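Local coordinates for protein Atg5 (Kluyveromyces marxianus, PDB 3VQI) that takes part in cytoplasm-to-vacuole transport and autophagic vesicle formation, and is joined to Atg12 in the Atg12-Atg5 conjugate essential for autophagy, at residues A[204-207]-A[211-214]; A[66-71]-A[119-124]; A[162-167]-A[189-194]; A[253-258]-A[269-274]. All coordinates share one frame; numbering follows the deposited sequence.

Interaction 1. Residues A[204-207]-A[211-214]; sequences VWTS and VLQP
Trp205, with CG anti to its carbonyl carbon (chi1 -72°) and its indole turned across the CB-CG bond (chi2 98°), offers one ring face to Val211; Val211 CG1 lies over that face, modelled too close for its exact distance to carry weight. The two residues form a non-hydrogen-bonded antiparallel pair, and their side chains lie side by side on one face of the sheet. Next to it, Val204 and Leu212 form the hydrogen-bonded pair: Val204 N gives to Leu212 O at 2.8 Å, and Leu212 N gives to Val204 O, also at 2.8 Å and nearly straight (169°). Val204 O receives a further CA-H...O contact from Val211 CA at 3.3 Å. On the sheet face of Val204 and Leu212, Val204 CG2 meets Pro214 CG at 3.7 Å, and the methyl of Thr206 lies across Leu212 CD1. The hydroxyl of Thr206 turns into the hairpin loop, bonded to Asn208 OD1 and Ala210 N. This is the first beta hairpin of the ubiquitin-like UblB domain. Strand 269-272 runs parallel to strand 202-205 on the side away from strand 211-212, while Val91 and Leu95 of helix 89-96 touch the indole and Tyr87 meets it edge-to-face.

Interaction 2. Residues A[66-71]-A[119-124]; sequences PYESDY and LCHGDK. With SO4 (sulfate ion), chain I; SO4 (sulfate ion), chain H.
His121, at the end of strand 114-121 in the ubiquitin-like UblA domain, brings its imidazole against residues 66-71, part of the loop between helix 48-59 and strand 74-78. CG lies opposite the backbone N across the CA-CB bond (chi1 179°), and the ring meets the loop through CE1 and NE2. His121 CE1 rests 3.7 Å from Tyr67 CB, an approach oblique to the ring. His121 NE2 is 4.0 Å from Pro66 O, and the bent Glu68 chain brings Glu68 OE2 to 4.2 Å from His121 NE2, at the ring edge, with carboxylate and imidazole planes 38° apart. None of these is a hydrogen bond; the nearby carboxylate would at most favour a positive imidazole through space. Further out, Trp74 packs edge-to-face with both His121 and Tyr67, and its NE1 bonds Ser69 O, tying loop to strand. Ser69 also shapes the loop as an ST turn: Tyr71 N donates to Ser69 OG at 3.0 Å. At the C-terminal end of 119-124, Lys124 reaches two sulfates, probably from the crystallisation liquor; Arg127 NE also bonds a sulfate. Lys124 NZ donates to O4 of the chain H sulfate at 3.1 Å and to O2 of the chain I sulfate at 3.1 Å.

Interaction 3. Residues A[162-167]-A[189-194]; sequences MSLSIP and SKLFSM
In the alpha-helical bundle region of Atg5, the turn leading into helix 166-178 packs on the chain leaving helix 181-189, with Leu164 set against Lys190 and Leu191. Leu164 directly precedes Ser165, the N-cap residue of helix 166-178, whose OG makes a weak bond to Asp168 N. The contact is apolar, carried by the forked end of Leu164 with one branch for each partner. With CG anti to the carbonyl carbon (chi1 -66°) and CD1 anti to CA (chi2 177°), the fork extends toward 189-194. Leu164 CD2 lies 3.7 Å from Lys190 CB and 4.0 Å from Lys190 CD, against the aliphatic part of that chain. The Lys190 chain stays extended past this methyl, and its NZ forms a salt bridge with Asp168 OD2, so Lys190 meets this region twice, by its aliphatic part at Leu164 and by its charge at Asp168 in the first turn of helix 166-178. Leu191 crosses Leu164 at about a right angle; its side chain also touches Trp147, and its carbonyl oxygen accepts from Asn155 ND2, both on helix 135-155. Cutting Leu164 back to an alanine here would probably open a gap beside Leu191 and strip the Lys190 chain of its apolar support. The closest approach is between methyls, Leu164 CD1 lying 3.4 Å from Leu191 CD2, which also stands 4.0 Å from Leu164 CG.

Interaction 4. Residues A[253-258]-A[269-274]; sequences DNIFEL and LYLVTK
Leu269, on strand 269-272, sends its side chain toward helix 255-262, where Leu258 and Ile255 receive it. From CB, which points at the helix, the chain turns so that CG lies opposite the backbone N (chi1 163°), and the fork then divides between two places. Leu269 CD1 ends on the helix backbone, 3.5 Å from Leu258 O. Leu269 CD2 goes into the side-chain layer, 3.8 Å from Ile255 CD1. On its other contact, Leu269 CD2 lies 4.1 Å from Leu258 CB. Leu269 CD2 thus touches two residues three apart in the helix. Ile255 meets the strand a second time, Ile255 CD1 lying 4.2 Å from Leu271 CD1, so one terminal methyl spans both inward-facing leucines. All four side chains are buried, and no hydrogen bond crosses between the segments. Replacing Leu269 by an alanine would probably leave Ile255 CD1 and Leu258 CB without their main cover from the strand and open a gap between strand 269-272 and helix 255-262. Asn254 holds the N-cap position, and Asn254 O accepts from Leu258 N at 2.8 Å in the first helical turn. The contact belongs to the core of the ubiquitin-like UblB domain. Val225 of helix 225-230 touches Ile255, Leu258 and Leu271, Leu269 and Leu271 also reach Ile244 and Val242 of strand 241-244, and on the other face of strand 269-272 Tyr270 and Val272 pack on helix 89-96.

Along the chain the contacts follow one another without overlap: interaction 2, then 3, then 1, then 4. Interactions 1 and 4 belong together in the UblB domain, their centres 11 Å apart, because strands 202-205 and 269-272 are parallel neighbours in one sheet; Trp205 O probably bonds Thr273 OG1, and Trp205 N probably bonds Leu271 O. Interaction 3, in the helical bundle region, has its centre 24 Å from that of interaction 4 but touches it through Met194 and Phe256. Interaction 2, on the UblA sheet, stands alone, its centre 31 to 37 Å from the others. The helical region, which lies between the two ubiquitin-like domains in sequence, thus also packs on UblB.

Interaction 1. Residues A[204-207]-A[211-214]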
loop_
_atom_site.group_PDB
_atom_site.type_symbol
_atom_site.label_atom_id
_atom_site.label_comp_id
_atom_site.label_asym_id
_atom_site.label_seq_id
_atom_site.Cartn_x
_atom_site.Cartn_y
_atom_site.Cartn_z
ATOM N N VAL A 204 -2.893 10.301 6.762
ATOM C CA VAL A 204 -4.135 9.920 7.413
ATOM C C VAL A 204 -5.275 9.843 6.409
ATOM O O VAL A 204 -5.368 10.674 5.506
ATOM C CB VAL A 204 -4.514 10.942 8.508
ATOM C CG1 VAL A 204 -5.685 10.418 9.326
ATOM C CG2 VAL A 204 -3.314 11.224 9.397
ATOM N N TRP A 205 -6.129 8.835 6.564
ATOM C CA TRP A 205 -7.275 8.660 5.677
ATOM C C TRP A 205 -8.516 9.124 6.400
ATOM O O TRP A 205 -8.728 8.775 7.562
ATOM C CB TRP A 205 -7.468 7.196 5.272
ATOM C CG TRP A 205 -6.445 6.681 4.314
ATOM C CD1 TRP A 205 -5.326 5.955 4.618
ATOM C CD2 TRP A 205 -6.447 6.836 2.886
ATOM N NE1 TRP A 205 -4.637 5.644 3.470
ATOM C CE2 TRP A 205 -5.300 6.169 2.394
ATOM C CE3 TRP A 205 -7.305 7.472 1.976
ATOM C CZ2 TRP A 205 -4.993 6.119 1.025
ATOM C CZ3 TRP A 205 -6.998 7.421 0.620
ATOM C CH2 TRP A 205 -5.850 6.746 0.159
ATOM N N THR A 206 -9.328 9.919 5.711
ATOM C CA THR A 206 -10.570 10.434 6.271
ATOM C C THR A 206 -11.676 9.401 6.115
ATOM O O THR A 206 -11.451 8.304 5.596
ATOM C CB THR A 206 -11.010 11.700 5.553
ATOM O OG1 THR A 206 -11.180 11.420 4.154
ATOM C CG2 THR A 206 -9.975 12.786 5.731
ATOM N N SER A 207 -12.875 9.757 6.559
ATOM C CA SER A 207 -14.010 8.852 6.458
ATOM C C SER A 207 -14.489 8.797 5.018
ATOM O O SER A 207 -15.106 7.809 4.601
ATOM C CB SER A 207 -15.137 9.318 7.373
ATOM N N VAL A 211 -6.743 11.435 1.544
ATOM C CA VAL A 211 -5.508 11.392 2.338
ATOM C C VAL A 211 -4.906 12.734 2.685
ATOM O O VAL A 211 -4.708 13.584 1.825
ATOM C CB VAL A 211 -4.348 10.599 1.663
ATOM C CG1 VAL A 211 -4.387 9.177 2.093
ATOM C CG2 VAL A 211 -4.418 10.714 0.157
ATOM N N LEU A 212 -4.600 12.898 3.960
ATOM C CA LEU A 212 -3.962 14.100 4.450
ATOM C C LEU A 212 -2.526 13.691 4.756
ATOM O O LEU A 212 -2.263 12.546 5.156
ATOM C CB LEU A 212 -4.646 14.596 5.732
ATOM C CG LEU A 212 -6.029 15.262 5.617
ATOM C CD1 LEU A 212 -7.067 14.266 5.138
ATOM C CD2 LEU A 212 -6.437 15.810 6.963
ATOM N N GLN A 213 -1.593 14.611 4.535
ATOM C CA GLN A 213 -0.199 14.342 4.832
ATOM C C GLN A 213 0.268 15.417 5.814
ATOM O O GLN A 213 0.989 16.354 5.456
ATOM C CB GLN A 213 0.641 14.349 3.558
ATOM C CG GLN A 213 1.950 13.597 3.723
ATOM C CD GLN A 213 2.690 13.430 2.420
ATOM O OE1 GLN A 213 2.257 12.693 1.533
ATOM N NE2 GLN A 213 3.814 14.123 2.289
ATOM N N PRO A 214 -0.143 15.267 7.084
ATOM C CA PRO A 214 0.121 16.112 8.251
ATOM C C PRO A 214 1.601 16.313 8.515
ATOM O O PRO A 214 2.336 15.333 8.648
ATOM C CB PRO A 214 -0.508 15.332 9.408
ATOM C CG PRO A 214 -1.439 14.368 8.754
ATOM C CD PRO A 214 -0.718 13.982 7.512
#

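Interaction 2. Residues A[66-71]-A[119-124]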
loop_
_atom_site.group_PDB
_atom_site.type_symbol
_atom_site.label_atom_id
_atom_site.label_comp_id
_atom_site.label_asym_id
_atom_site.label_seq_id
_atom_site.Cartn_x
_atom_site.Cartn_y
_atom_site.Cartn_z
ATOM N N PRO A 66 -11.269 -8.755 -25.368
ATOM C CA PRO A 66 -9.896 -8.994 -25.833
ATOM C C PRO A 66 -8.930 -7.985 -25.206
ATOM O O PRO A 66 -9.311 -6.844 -24.945
ATOM C CB PRO A 66 -10.010 -8.796 -27.336
ATOM C CG PRO A 66 -10.991 -7.686 -27.421
ATOM C CD PRO A 66 -12.063 -8.122 -26.437
ATOM N N TYR A 67 -7.687 -8.395 -24.968
ATOM C CA TYR A 67 -6.714 -7.479 -24.383
ATOM C C TYR A 67 -5.300 -7.518 -24.944
ATOM O O TYR A 67 -4.744 -8.575 -25.239
ATOM C CB TYR A 67 -6.647 -7.648 -22.861
ATOM C CG TYR A 67 -6.642 -9.073 -22.361
ATOM C CD1 TYR A 67 -7.827 -9.809 -22.295
ATOM C CD2 TYR A 67 -5.470 -9.659 -21.874
ATOM C CE1 TYR A 67 -7.853 -11.085 -21.747
ATOM C CE2 TYR A 67 -5.486 -10.937 -21.324
ATOM C CZ TYR A 67 -6.684 -11.642 -21.260
ATOM O OH TYR A 67 -6.721 -12.890 -20.679
ATOM N N GLU A 68 -4.722 -6.329 -25.060
ATOM C CA GLU A 68 -3.376 -6.151 -25.575
ATOM C C GLU A 68 -2.303 -6.694 -24.612
ATOM O O GLU A 68 -1.320 -7.301 -25.049
ATOM C CB GLU A 68 -3.117 -4.658 -25.831
ATOM C CG GLU A 68 -4.320 -3.839 -26.350
ATOM C CD GLU A 68 -5.234 -3.315 -25.235
ATOM O OE1 GLU A 68 -4.719 -3.009 -24.136
ATOM O OE2 GLU A 68 -6.462 -3.188 -25.464
ATOM N N SER A 69 -2.485 -6.464 -23.309
ATOM C CA SER A 69 -1.513 -6.921 -22.319
ATOM C C SER A 69 -2.114 -7.302 -20.971
ATOM O O SER A 69 -3.336 -7.324 -20.798
ATOM C CB SER A 69 -0.455 -5.841 -22.083
ATOM O OG SER A 69 -0.883 -4.894 -21.117
ATOM N N ASP A 70 -1.230 -7.602 -20.023
ATOM C CA ASP A 70 -1.622 -7.969 -18.670
ATOM C C ASP A 70 -1.537 -6.769 -17.728
ATOM O O ASP A 70 -1.714 -6.914 -16.527
ATOM C CB ASP A 70 -0.714 -9.076 -18.136
ATOM C CG ASP A 70 -0.969 -10.420 -18.796
ATOM O OD1 ASP A 70 -0.409 -11.423 -18.297
ATOM O OD2 ASP A 70 -1.717 -10.484 -19.803
ATOM N N TYR A 71 -1.269 -5.587 -18.268
ATOM C CA TYR A 71 -1.152 -4.394 -17.436
ATOM C C TYR A 71 -2.080 -3.253 -17.815
ATOM O O TYR A 71 -2.960 -2.853 -17.027
ATOM C CB TYR A 71 0.287 -3.892 -17.473
ATOM C CG TYR A 71 1.212 -4.698 -16.608
ATOM C CD1 TYR A 71 1.101 -4.651 -15.213
ATOM C CD2 TYR A 71 2.222 -5.480 -17.169
ATOM C CE1 TYR A 71 1.979 -5.356 -14.397
ATOM C CE2 TYR A 71 3.109 -6.188 -16.364
ATOM C CZ TYR A 71 2.989 -6.118 -14.979
ATOM O OH TYR A 71 3.912 -6.749 -14.173
ATOM N N LEU A 119 -12.115 -7.671 -11.087
ATOM C CA LEU A 119 -11.041 -7.396 -12.027
ATOM C C LEU A 119 -11.747 -6.773 -13.221
ATOM O O LEU A 119 -12.628 -7.390 -13.814
ATOM C CB LEU A 119 -10.316 -8.698 -12.418
ATOM C CG LEU A 119 -9.322 -8.585 -13.581
ATOM C CD1 LEU A 119 -8.119 -7.771 -13.130
ATOM C CD2 LEU A 119 -8.900 -9.963 -14.045
ATOM N N CYS A 120 -11.371 -5.551 -13.566
ATOM C CA CYS A 120 -12.004 -4.851 -14.667
ATOM C C CYS A 120 -11.026 -4.479 -15.774
ATOM O O CYS A 120 -9.823 -4.400 -15.545
ATOM C CB CYS A 120 -12.665 -3.576 -14.140
ATOM S SG CYS A 120 -13.506 -3.770 -12.559
ATOM N N HIS A 121 -11.558 -4.241 -16.969
ATOM C CA HIS A 121 -10.749 -3.845 -18.121
ATOM C C HIS A 121 -11.583 -2.912 -18.975
ATOM O O HIS A 121 -12.760 -3.170 -19.192
ATOM C CB HIS A 121 -10.359 -5.058 -18.965
ATOM C CG HIS A 121 -9.549 -4.713 -20.176
ATOM N ND1 HIS A 121 -8.170 -4.772 -20.195
ATOM C CD2 HIS A 121 -9.922 -4.278 -21.402
ATOM C CE1 HIS A 121 -7.730 -4.390 -21.381
ATOM N NE2 HIS A 121 -8.773 -4.085 -22.131
ATOM N N GLY A 122 -10.986 -1.832 -19.457
ATOM C CA GLY A 122 -11.736 -0.901 -20.279
ATOM C C GLY A 122 -10.856 0.066 -21.044
ATOM O O GLY A 122 -9.672 0.182 -20.759
ATOM N N ASP A 123 -11.420 0.771 -22.013
ATOM C CA ASP A 123 -10.618 1.706 -22.783
ATOM C C ASP A 123 -10.441 3.017 -22.034
ATOM O O ASP A 123 -9.557 3.809 -22.344
ATOM C CB ASP A 123 -11.261 1.949 -24.151
ATOM C CG ASP A 123 -11.453 0.659 -24.940
ATOM O OD1 ASP A 123 -10.532 -0.196 -24.928
ATOM O OD2 ASP A 123 -12.518 0.496 -25.581
ATOM N N LYS A 124 -11.285 3.233 -21.038
ATOM C CA LYS A 124 -11.228 4.446 -20.251
ATOM C C LYS A 124 -11.103 4.097 -18.778
ATOM O O LYS A 124 -12.016 3.505 -18.197
ATOM C CB LYS A 124 -12.498 5.269 -20.456
ATOM C CG LYS A 124 -12.504 6.592 -19.702
ATOM C CD LYS A 124 -13.904 7.206 -19.640
ATOM C CE LYS A 124 -14.856 6.322 -18.840
ATOM N NZ LYS A 124 -16.125 7.010 -18.484
HETATM S S SO4 I . -15.837 9.742 -16.167
HETATM O O1 SO4 I . -15.694 10.549 -14.943
HETATM O O2 SO4 I . -14.999 8.538 -16.065
HETATM O O3 SO4 I . -17.275 9.344 -16.349
HETATM O O4 SO4 I . -15.428 10.559 -17.360
HETATM S S SO4 H . -19.028 4.439 -17.167
HETATM O O1 SO4 H . -20.314 5.120 -17.433
HETATM O O2 SO4 H . -18.411 5.010 -15.954
HETATM O O3 SO4 H . -19.270 2.998 -16.964
HETATM O O4 SO4 H . -18.119 4.636 -18.312
#

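Interaction 3. Residues A[162-167]-A[189-194]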
loop_
_atom_site.group_PDB
_atom_site.type_symbol
_atom_site.label_atom_id
_atom_site.label_comp_id
_atom_site.label_asym_id
_atom_site.label_seq_id
_atom_site.Cartn_x
_atom_site.Cartn_y
_atom_site.Cartn_z
ATOM N N MET A 162 20.117 9.602 -1.953
ATOM C CA MET A 162 20.757 9.848 -3.243
ATOM C C MET A 162 22.194 9.339 -3.171
ATOM O O MET A 162 22.858 9.154 -4.193
ATOM C CB MET A 162 20.744 11.344 -3.571
ATOM C CG MET A 162 19.366 11.894 -3.917
ATOM S SD MET A 162 18.811 11.528 -5.597
ATOM C CE MET A 162 18.847 13.191 -6.334
ATOM N N SER A 163 22.657 9.098 -1.948
ATOM C CA SER A 163 24.011 8.610 -1.703
ATOM C C SER A 163 24.152 7.105 -1.916
ATOM O O SER A 163 25.258 6.610 -2.136
ATOM C CB SER A 163 24.446 8.956 -0.276
ATOM O OG SER A 163 24.463 10.359 -0.076
ATOM N N LEU A 164 23.035 6.384 -1.840
ATOM C CA LEU A 164 23.036 4.932 -2.019
ATOM C C LEU A 164 23.530 4.543 -3.405
ATOM O O LEU A 164 23.121 5.140 -4.407
ATOM C CB LEU A 164 21.629 4.364 -1.809
ATOM C CG LEU A 164 21.035 4.458 -0.401
ATOM C CD1 LEU A 164 19.622 3.903 -0.414
ATOM C CD2 LEU A 164 21.894 3.691 0.582
ATOM N N SER A 165 24.419 3.549 -3.455
ATOM C CA SER A 165 24.957 3.064 -4.721
ATOM C C SER A 165 23.796 2.421 -5.457
ATOM O O SER A 165 22.820 2.007 -4.831
ATOM C CB SER A 165 26.062 2.030 -4.478
ATOM O OG SER A 165 25.589 0.929 -3.719
ATOM N N ILE A 166 23.884 2.333 -6.778
ATOM C CA ILE A 166 22.790 1.741 -7.535
ATOM C C ILE A 166 22.406 0.342 -7.048
ATOM O O ILE A 166 21.239 0.095 -6.753
ATOM C CB ILE A 166 23.097 1.721 -9.055
ATOM C CG1 ILE A 166 22.899 3.130 -9.632
ATOM C CG2 ILE A 166 22.194 0.721 -9.767
ATOM C CD1 ILE A 166 23.042 3.216 -11.145
ATOM N N PRO A 167 23.379 -0.583 -6.934
ATOM C CA PRO A 167 23.087 -1.950 -6.473
ATOM C C PRO A 167 22.542 -2.044 -5.038
ATOM O O PRO A 167 21.868 -3.014 -4.677
ATOM C CB PRO A 167 24.434 -2.660 -6.637
ATOM C CG PRO A 167 25.414 -1.567 -6.404
ATOM C CD PRO A 167 24.820 -0.421 -7.190
ATOM N N SER A 189 18.086 1.675 7.022
ATOM C CA SER A 189 18.990 2.297 7.989
ATOM C C SER A 189 19.890 3.315 7.304
ATOM O O SER A 189 20.056 4.432 7.785
ATOM C CB SER A 189 19.861 1.233 8.666
ATOM O OG SER A 189 19.072 0.319 9.403
ATOM N N LYS A 190 20.474 2.925 6.177
ATOM C CA LYS A 190 21.351 3.830 5.444
ATOM C C LYS A 190 20.589 5.064 4.951
ATOM O O LYS A 190 21.156 5.929 4.276
ATOM C CB LYS A 190 22.000 3.100 4.256
ATOM C CG LYS A 190 23.011 2.022 4.645
ATOM C CD LYS A 190 23.742 1.474 3.419
ATOM C CE LYS A 190 24.720 0.368 3.791
ATOM N NZ LYS A 190 25.404 -0.212 2.598
ATOM N N LEU A 191 19.305 5.149 5.298
ATOM C CA LEU A 191 18.479 6.269 4.875
ATOM C C LEU A 191 18.072 7.152 6.037
ATOM O O LEU A 191 18.018 8.377 5.908
ATOM C CB LEU A 191 17.226 5.766 4.155
ATOM C CG LEU A 191 17.436 5.073 2.809
ATOM C CD1 LEU A 191 16.099 4.719 2.200
ATOM C CD2 LEU A 191 18.191 5.984 1.882
ATOM N N PHE A 192 17.788 6.543 7.179
ATOM C CA PHE A 192 17.381 7.342 8.320
ATOM C C PHE A 192 17.535 6.644 9.668
ATOM O O PHE A 192 17.501 5.416 9.756
ATOM C CB PHE A 192 15.912 7.766 8.166
ATOM C CG PHE A 192 14.931 6.787 8.768
ATOM C CD1 PHE A 192 14.517 5.668 8.058
ATOM C CD2 PHE A 192 14.471 6.963 10.075
ATOM C CE1 PHE A 192 13.659 4.734 8.643
ATOM C CE2 PHE A 192 13.618 6.039 10.668
ATOM C CZ PHE A 192 13.211 4.921 9.953
ATOM N N SER A 193 17.684 7.454 10.714
ATOM C CA SER A 193 17.783 6.959 12.080
ATOM C C SER A 193 16.627 7.620 12.835
ATOM O O SER A 193 16.412 8.830 12.715
ATOM C CB SER A 193 19.120 7.351 12.695
ATOM N N MET A 194 15.872 6.829 13.586
ATOM C CA MET A 194 14.746 7.366 14.340
ATOM C C MET A 194 15.219 8.461 15.298
ATOM O O MET A 194 14.674 9.568 15.322
ATOM C CB MET A 194 14.057 6.244 15.119
#

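Interaction 4. Residues A[253-258]-A[269-274]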
loop_
_atom_site.group_PDB
_atom_site.type_symbol
_atom_site.label_atom_id
_atom_site.label_comp_id
_atom_site.label_asym_id
_atom_site.label_seq_id
_atom_site.Cartn_x
_atom_site.Cartn_y
_atom_site.Cartn_z
ATOM N N ASP A 253 -1.467 6.026 21.905
ATOM C CA ASP A 253 -0.116 5.631 21.499
ATOM C C ASP A 253 0.768 6.758 20.968
ATOM O O ASP A 253 0.283 7.803 20.537
ATOM C CB ASP A 253 -0.197 4.514 20.459
ATOM C CG ASP A 253 -0.627 3.188 21.060
ATOM O OD1 ASP A 253 -1.596 3.178 21.849
ATOM O OD2 ASP A 253 0.001 2.154 20.737
ATOM N N ASN A 254 2.077 6.525 21.001
ATOM C CA ASN A 254 3.059 7.503 20.543
ATOM C C ASN A 254 3.368 7.346 19.048
ATOM O O ASN A 254 3.877 6.315 18.608
ATOM C CB ASN A 254 4.331 7.362 21.388
ATOM C CG ASN A 254 5.429 8.306 20.957
ATOM O OD1 ASN A 254 5.170 9.450 20.579
ATOM N ND2 ASN A 254 6.672 7.838 21.027
ATOM N N ILE A 255 3.064 8.383 18.273
ATOM C CA ILE A 255 3.274 8.352 16.830
ATOM C C ILE A 255 4.728 8.099 16.418
ATOM O O ILE A 255 4.987 7.375 15.453
ATOM C CB ILE A 255 2.762 9.659 16.170
ATOM C CG1 ILE A 255 2.208 9.349 14.778
ATOM C CG2 ILE A 255 3.879 10.688 16.078
ATOM C CD1 ILE A 255 0.970 8.467 14.798
ATOM N N PHE A 256 5.673 8.695 17.140
ATOM C CA PHE A 256 7.091 8.501 16.844
ATOM C C PHE A 256 7.409 7.008 16.900
ATOM O O PHE A 256 8.188 6.494 16.094
ATOM C CB PHE A 256 7.949 9.268 17.864
ATOM C CG PHE A 256 9.326 8.680 18.087
ATOM C CD1 PHE A 256 10.278 8.669 17.067
ATOM C CD2 PHE A 256 9.664 8.121 19.321
ATOM C CE1 PHE A 256 11.548 8.111 17.275
ATOM C CE2 PHE A 256 10.926 7.561 19.539
ATOM C CZ PHE A 256 11.869 7.555 18.515
ATOM N N GLU A 257 6.791 6.317 17.856
ATOM C CA GLU A 257 7.003 4.886 18.040
ATOM C C GLU A 257 6.205 4.080 17.019
ATOM O O GLU A 257 6.700 3.093 16.465
ATOM C CB GLU A 257 6.611 4.471 19.467
ATOM N N LEU A 258 4.966 4.501 16.776
ATOM C CA LEU A 258 4.105 3.820 15.817
ATOM C C LEU A 258 4.767 3.818 14.442
ATOM O O LEU A 258 4.555 2.907 13.647
ATOM C CB LEU A 258 2.745 4.513 15.746
ATOM C CG LEU A 258 1.879 4.375 16.999
ATOM C CD1 LEU A 258 0.695 5.318 16.926
ATOM C CD2 LEU A 258 1.420 2.935 17.135
ATOM N N LEU A 269 3.684 6.031 7.480
ATOM C CA LEU A 269 2.876 5.376 8.494
ATOM C C LEU A 269 1.457 5.793 8.132
ATOM O O LEU A 269 1.149 6.983 8.101
ATOM C CB LEU A 269 3.242 5.913 9.874
ATOM C CG LEU A 269 2.282 5.666 11.035
ATOM C CD1 LEU A 269 2.162 4.177 11.389
ATOM C CD2 LEU A 269 2.818 6.476 12.194
ATOM N N TYR A 270 0.601 4.827 7.838
ATOM C CA TYR A 270 -0.765 5.149 7.465
ATOM C C TYR A 270 -1.767 4.923 8.577
ATOM O O TYR A 270 -1.848 3.842 9.161
ATOM C CB TYR A 270 -1.210 4.330 6.243
ATOM C CG TYR A 270 -0.513 4.681 4.954
ATOM C CD1 TYR A 270 0.743 4.158 4.650
ATOM C CD2 TYR A 270 -1.115 5.530 4.027
ATOM C CE1 TYR A 270 1.376 4.470 3.450
ATOM C CE2 TYR A 270 -0.490 5.852 2.832
ATOM C CZ TYR A 270 0.756 5.319 2.547
ATOM O OH TYR A 270 1.386 5.652 1.366
ATOM N N LEU A 271 -2.545 5.956 8.855
ATOM C CA LEU A 271 -3.582 5.857 9.859
ATOM C C LEU A 271 -4.927 5.885 9.152
ATOM O O LEU A 271 -5.179 6.754 8.313
ATOM C CB LEU A 271 -3.510 7.033 10.827
ATOM C CG LEU A 271 -2.648 6.895 12.080
ATOM C CD1 LEU A 271 -1.184 6.730 11.697
ATOM C CD2 LEU A 271 -2.853 8.134 12.951
ATOM N N VAL A 272 -5.776 4.921 9.469
ATOM C CA VAL A 272 -7.113 4.874 8.905
ATOM C C VAL A 272 -8.081 5.182 10.047
ATOM O O VAL A 272 -8.198 4.414 11.004
ATOM C CB VAL A 272 -7.426 3.497 8.313
ATOM C CG1 VAL A 272 -8.925 3.345 8.100
ATOM C CG2 VAL A 272 -6.703 3.345 6.987
ATOM N N THR A 273 -8.750 6.325 9.944
ATOM C CA THR A 273 -9.708 6.767 10.951
ATOM C C THR A 273 -10.995 5.951 10.952
ATOM O O THR A 273 -11.366 5.337 9.946
ATOM C CB THR A 273 -10.095 8.230 10.728
ATOM O OG1 THR A 273 -10.513 8.397 9.365
ATOM C CG2 THR A 273 -8.918 9.149 11.028
ATOM N N LYS A 274 -11.675 5.960 12.094
ATOM C CA LYS A 274 -12.933 5.246 12.255
ATOM C C LYS A 274 -14.089 6.237 12.394
ATOM O O LYS A 274 -13.801 7.453 12.479
ATOM C CB LYS A 274 -12.881 4.354 13.492
ATOM C CG LYS A 274 -11.828 3.264 13.434
ATOM C CD LYS A 274 -11.920 2.392 14.674
ATOM C CE LYS A 274 -10.916 1.261 14.649
ATOM N NZ LYS A 274 -11.031 0.417 15.871
#